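Long-range contact in SsfX3 (Streptomyces sp. SF2575, PDB 3SKV), which probably transfers a salicylyl group onto a tetracycline intermediate during antibiotic biosynthesis, as a GDSL/SGNH-type acyltransferase: residues Ser184-Cys196 with Ile240-Thr254. The protein carries 1 engineered substitution. Residues are numbered along the deposited sequence; the frame is centred on the assembly and turned at random.
Sequences SKPHWIHYGDSIC and IRDLPADLISLRVGT
S249 OG sits between two rings of the neighbouring strand and bonds to both. W188 NE1 donates to S249 OG (2.8 Å), 10° out of the indole plane, and H190 ND1 lies 2.8 Å from S249 OG, in the plane of the imidazole; either could be the donor. With chi1 at 50° the hydroxyl lies between its own backbone N and carbonyl carbon, where both rings can reach it.

Charged groups continue the chain of polar contacts. H190 NE2 donates to D193 OD2 at 2.9 Å, nearly along the C-O axis. The other oxygen, D193 OD1, takes R251 NE at 2.7 Å on its syn side, 25° out of the carboxylate plane; a weak second bond from R251 NH2 to D193 OD2 completes the salt bridge. Held from both ends, H190 has little freedom to rotate, and the carboxylate is gripped on OD1 by R251 and on OD2 by H190.

A parallel backbone ladder runs from I189 N to L247 O as far as D193 N to R251 O. At its start, H187 O accepts D246 N and, weakly, L247 N, while D246 OD2 takes H187 N through its anti lone pair.

Apolar contacts flank the ladder. L247 CD1 lies over the W188 five-membered ring, 3.7 Å from its centroid; at the N-terminal end P244 CG lies over the centre of the H187 ring, a CH-pi contact. On the face shared by I189, Y191, I248 and L250, I189 CD1 reaches L243 CB at 3.5 Å and I240 CD1 packs on Y191 CB; F273 of helix 266-278 covers this side.

Strands 187-192 and 247-252 are adjacent interior strands of a five-stranded parallel sheet, 247-252 being the middle one; the chain between them passes through helix 208-216, strand 219-223 and helix 234-242. Strand 187-192 runs into the loop carrying D193 and S194, completing the GDS signature of the GDSL/SGNH fold, whose serine, by family, is probably the nucleophile.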
# COMPACT_ATOMS: atom_id res chain seq x y z
N SER A 184 -15.92 -8.90 -6.87
CA SER A 184 -15.19 -8.27 -7.96
C SER A 184 -15.23 -6.76 -7.84
O SER A 184 -15.88 -6.06 -8.63
CB SER A 184 -15.68 -8.77 -9.31
OG SER A 184 -14.79 -9.76 -9.81
N LYS A 185 -14.53 -6.26 -6.80
CA LYS A 185 -14.42 -4.83 -6.52
C LYS A 185 -13.52 -4.20 -7.56
O LYS A 185 -12.60 -4.86 -8.09
CB LYS A 185 -13.81 -4.61 -5.14
CG LYS A 185 -14.80 -4.80 -4.04
CD LYS A 185 -14.13 -4.64 -2.69
CE LYS A 185 -14.94 -5.29 -1.60
NZ LYS A 185 -16.31 -4.70 -1.48
N PRO A 186 -13.76 -2.90 -7.88
CA PRO A 186 -12.85 -2.22 -8.82
C PRO A 186 -11.44 -2.14 -8.24
O PRO A 186 -11.27 -2.02 -7.03
CB PRO A 186 -13.48 -0.83 -8.98
CG PRO A 186 -14.87 -0.95 -8.42
CD PRO A 186 -14.80 -1.99 -7.37
N HIS A 187 -10.44 -2.22 -9.10
CA HIS A 187 -9.04 -2.20 -8.67
C HIS A 187 -8.51 -0.81 -8.53
O HIS A 187 -8.64 0.00 -9.45
CB HIS A 187 -8.14 -3.01 -9.62
CG HIS A 187 -8.44 -4.46 -9.62
ND1 HIS A 187 -7.82 -5.30 -8.72
CD2 HIS A 187 -9.28 -5.17 -10.39
CE1 HIS A 187 -8.32 -6.51 -8.97
NE2 HIS A 187 -9.19 -6.48 -9.97
N TRP A 188 -7.87 -0.56 -7.38
CA TRP A 188 -7.22 0.71 -7.14
C TRP A 188 -5.73 0.54 -6.92
O TRP A 188 -5.33 -0.03 -5.91
CB TRP A 188 -7.88 1.51 -6.01
CG TRP A 188 -7.15 2.78 -5.66
CD1 TRP A 188 -6.42 3.57 -6.50
CD2 TRP A 188 -7.05 3.37 -4.36
NE1 TRP A 188 -5.89 4.63 -5.81
CE2 TRP A 188 -6.27 4.54 -4.49
CE3 TRP A 188 -7.60 3.06 -3.09
CZ2 TRP A 188 -6.01 5.40 -3.41
CZ3 TRP A 188 -7.34 3.90 -2.02
CH2 TRP A 188 -6.53 5.05 -2.18
N ILE A 189 -4.93 1.05 -7.88
CA ILE A 189 -3.47 1.04 -7.80
C ILE A 189 -2.99 2.39 -7.29
O ILE A 189 -3.31 3.43 -7.88
CB ILE A 189 -2.76 0.67 -9.13
CG1 ILE A 189 -3.29 -0.65 -9.72
CG2 ILE A 189 -1.21 0.63 -8.91
CD1 ILE A 189 -2.54 -1.10 -11.01
N HIS A 190 -2.20 2.38 -6.18
CA HIS A 190 -1.61 3.61 -5.67
C HIS A 190 -0.07 3.48 -5.71
O HIS A 190 0.49 2.51 -5.19
CB HIS A 190 -2.12 4.03 -4.28
CG HIS A 190 -1.46 5.29 -3.79
ND1 HIS A 190 -1.83 6.54 -4.28
CD2 HIS A 190 -0.39 5.43 -2.97
CE1 HIS A 190 -0.99 7.41 -3.73
NE2 HIS A 190 -0.11 6.78 -2.92
N TYR A 191 0.58 4.45 -6.37
CA TYR A 191 2.03 4.50 -6.48
C TYR A 191 2.58 5.82 -5.94
O TYR A 191 2.00 6.86 -6.16
CB TYR A 191 2.46 4.31 -7.96
CG TYR A 191 3.93 4.52 -8.22
CD1 TYR A 191 4.85 3.50 -8.01
CD2 TYR A 191 4.40 5.74 -8.68
CE1 TYR A 191 6.21 3.70 -8.20
CE2 TYR A 191 5.77 5.95 -8.89
CZ TYR A 191 6.66 4.93 -8.64
OH TYR A 191 8.00 5.12 -8.90
N GLY A 192 3.73 5.76 -5.30
CA GLY A 192 4.39 6.98 -4.84
C GLY A 192 4.52 7.19 -3.35
O GLY A 192 4.41 6.25 -2.56
N ASP A 193 4.78 8.45 -2.98
CA ASP A 193 5.02 8.98 -1.63
C ASP A 193 6.45 8.74 -1.14
O ASP A 193 7.12 7.79 -1.56
CB ASP A 193 3.96 8.50 -0.61
CG ASP A 193 2.57 9.05 -0.87
OD1 ASP A 193 2.39 10.30 -0.74
OD2 ASP A 193 1.65 8.25 -1.19
N SER A 194 6.92 9.60 -0.26
CA SER A 194 8.28 9.52 0.28
C SER A 194 8.35 8.84 1.64
O SER A 194 9.46 8.65 2.19
CB SER A 194 8.95 10.89 0.28
OG SER A 194 8.06 11.86 0.78
N ILE A 195 7.18 8.41 2.16
CA ILE A 195 7.06 7.74 3.46
C ILE A 195 6.37 6.39 3.41
O ILE A 195 5.51 6.15 2.57
CB ILE A 195 6.40 8.64 4.55
CG1 ILE A 195 4.97 9.08 4.16
CG2 ILE A 195 7.34 9.79 4.98
CD1 ILE A 195 4.10 9.57 5.29
N CYS A 196 6.69 5.54 4.40
CA CYS A 196 6.06 4.26 4.62
C CYS A 196 4.72 4.57 5.24
O CYS A 196 4.63 5.33 6.22
CB CYS A 196 6.91 3.39 5.54
SG CYS A 196 8.65 3.26 5.04
N ILE A 240 2.43 -1.30 -13.33
CA ILE A 240 1.10 -0.71 -13.29
C ILE A 240 0.31 -1.06 -14.56
O ILE A 240 -0.85 -1.48 -14.46
CB ILE A 240 1.17 0.81 -13.05
CG1 ILE A 240 1.75 1.12 -11.65
CG2 ILE A 240 -0.22 1.46 -13.24
CD1 ILE A 240 2.17 2.55 -11.39
N ARG A 241 0.95 -0.91 -15.73
CA ARG A 241 0.38 -1.20 -17.04
C ARG A 241 -0.08 -2.67 -17.12
O ARG A 241 -1.13 -2.94 -17.71
CB ARG A 241 1.46 -0.95 -18.12
CG ARG A 241 1.01 -1.24 -19.54
CD ARG A 241 2.15 -1.45 -20.50
NE ARG A 241 2.99 -2.56 -20.10
CZ ARG A 241 4.20 -2.79 -20.58
NH1 ARG A 241 4.75 -1.95 -21.46
NH2 ARG A 241 4.90 -3.83 -20.16
N ASP A 242 0.73 -3.59 -16.55
CA ASP A 242 0.46 -5.02 -16.60
C ASP A 242 -0.46 -5.55 -15.49
O ASP A 242 -0.81 -6.72 -15.47
CB ASP A 242 1.78 -5.80 -16.74
CG ASP A 242 2.59 -5.45 -18.01
OD1 ASP A 242 1.96 -5.11 -19.04
OD2 ASP A 242 3.84 -5.51 -17.96
N LEU A 243 -0.91 -4.67 -14.60
CA LEU A 243 -1.79 -4.98 -13.47
C LEU A 243 -3.25 -4.57 -13.79
O LEU A 243 -3.43 -3.58 -14.49
CB LEU A 243 -1.29 -4.17 -12.26
CG LEU A 243 -0.62 -4.87 -11.07
CD1 LEU A 243 -0.13 -6.23 -11.39
CD2 LEU A 243 0.49 -4.06 -10.51
N PRO A 244 -4.31 -5.27 -13.28
CA PRO A 244 -5.69 -4.76 -13.52
C PRO A 244 -5.91 -3.47 -12.72
O PRO A 244 -5.41 -3.34 -11.58
CB PRO A 244 -6.59 -5.89 -13.01
CG PRO A 244 -5.78 -6.64 -12.02
CD PRO A 244 -4.32 -6.45 -12.38
N ALA A 245 -6.61 -2.49 -13.33
CA ALA A 245 -6.84 -1.21 -12.66
C ALA A 245 -8.05 -0.49 -13.16
O ALA A 245 -8.24 -0.32 -14.37
CB ALA A 245 -5.62 -0.31 -12.83
N ASP A 246 -8.83 0.01 -12.21
CA ASP A 246 -10.03 0.80 -12.51
C ASP A 246 -9.81 2.23 -12.08
O ASP A 246 -10.53 3.10 -12.53
CB ASP A 246 -11.25 0.19 -11.85
CG ASP A 246 -11.56 -1.17 -12.41
OD1 ASP A 246 -12.14 -1.24 -13.53
OD2 ASP A 246 -11.16 -2.18 -11.78
N LEU A 247 -8.78 2.47 -11.24
CA LEU A 247 -8.36 3.77 -10.70
C LEU A 247 -6.87 3.69 -10.41
O LEU A 247 -6.44 2.75 -9.73
CB LEU A 247 -9.11 4.08 -9.40
CG LEU A 247 -9.28 5.52 -8.89
CD1 LEU A 247 -8.98 5.65 -7.40
CD2 LEU A 247 -8.60 6.59 -9.77
N ILE A 248 -6.09 4.63 -10.94
CA ILE A 248 -4.66 4.72 -10.72
C ILE A 248 -4.32 6.07 -10.11
O ILE A 248 -4.71 7.10 -10.65
CB ILE A 248 -3.84 4.43 -12.00
CG1 ILE A 248 -4.18 3.04 -12.57
CG2 ILE A 248 -2.30 4.59 -11.75
CD1 ILE A 248 -3.88 2.84 -14.06
N SER A 249 -3.56 6.08 -9.01
CA SER A 249 -3.11 7.33 -8.40
C SER A 249 -1.63 7.26 -8.19
O SER A 249 -1.11 6.24 -7.73
CB SER A 249 -3.85 7.66 -7.10
OG SER A 249 -3.92 6.60 -6.16
N LEU A 250 -0.93 8.32 -8.64
CA LEU A 250 0.52 8.48 -8.57
C LEU A 250 0.86 9.75 -7.81
O LEU A 250 0.42 10.82 -8.22
CB LEU A 250 1.12 8.60 -10.01
CG LEU A 250 0.62 7.64 -11.12
CD1 LEU A 250 1.16 8.06 -12.45
CD2 LEU A 250 1.03 6.18 -10.85
N ARG A 251 1.66 9.65 -6.75
CA ARG A 251 2.10 10.86 -6.05
C ARG A 251 3.60 10.92 -6.06
O ARG A 251 4.28 10.04 -5.53
CB ARG A 251 1.55 10.99 -4.64
CG ARG A 251 1.29 12.45 -4.35
CD ARG A 251 1.09 12.82 -2.90
NE ARG A 251 0.56 11.71 -2.14
CZ ARG A 251 -0.73 11.41 -2.03
NH1 ARG A 251 -1.65 12.17 -2.61
NH2 ARG A 251 -1.10 10.35 -1.35
N VAL A 252 4.13 11.91 -6.76
CA VAL A 252 5.58 12.05 -6.97
C VAL A 252 6.06 13.49 -6.81
O VAL A 252 5.23 14.40 -6.73
CB VAL A 252 5.99 11.44 -8.34
CG1 VAL A 252 5.81 9.92 -8.32
CG2 VAL A 252 5.18 12.07 -9.50
N GLY A 253 7.38 13.69 -6.80
CA GLY A 253 8.01 14.99 -6.67
C GLY A 253 9.11 15.03 -5.63
O GLY A 253 10.29 15.03 -5.97
N THR A 254 8.73 15.06 -4.34
CA THR A 254 9.61 15.16 -3.17
C THR A 254 10.71 14.13 -3.05
O THR A 254 11.84 14.50 -2.76
CB THR A 254 8.81 15.39 -1.88
OG1 THR A 254 8.10 16.62 -2.05
CG2 THR A 254 9.70 15.50 -0.62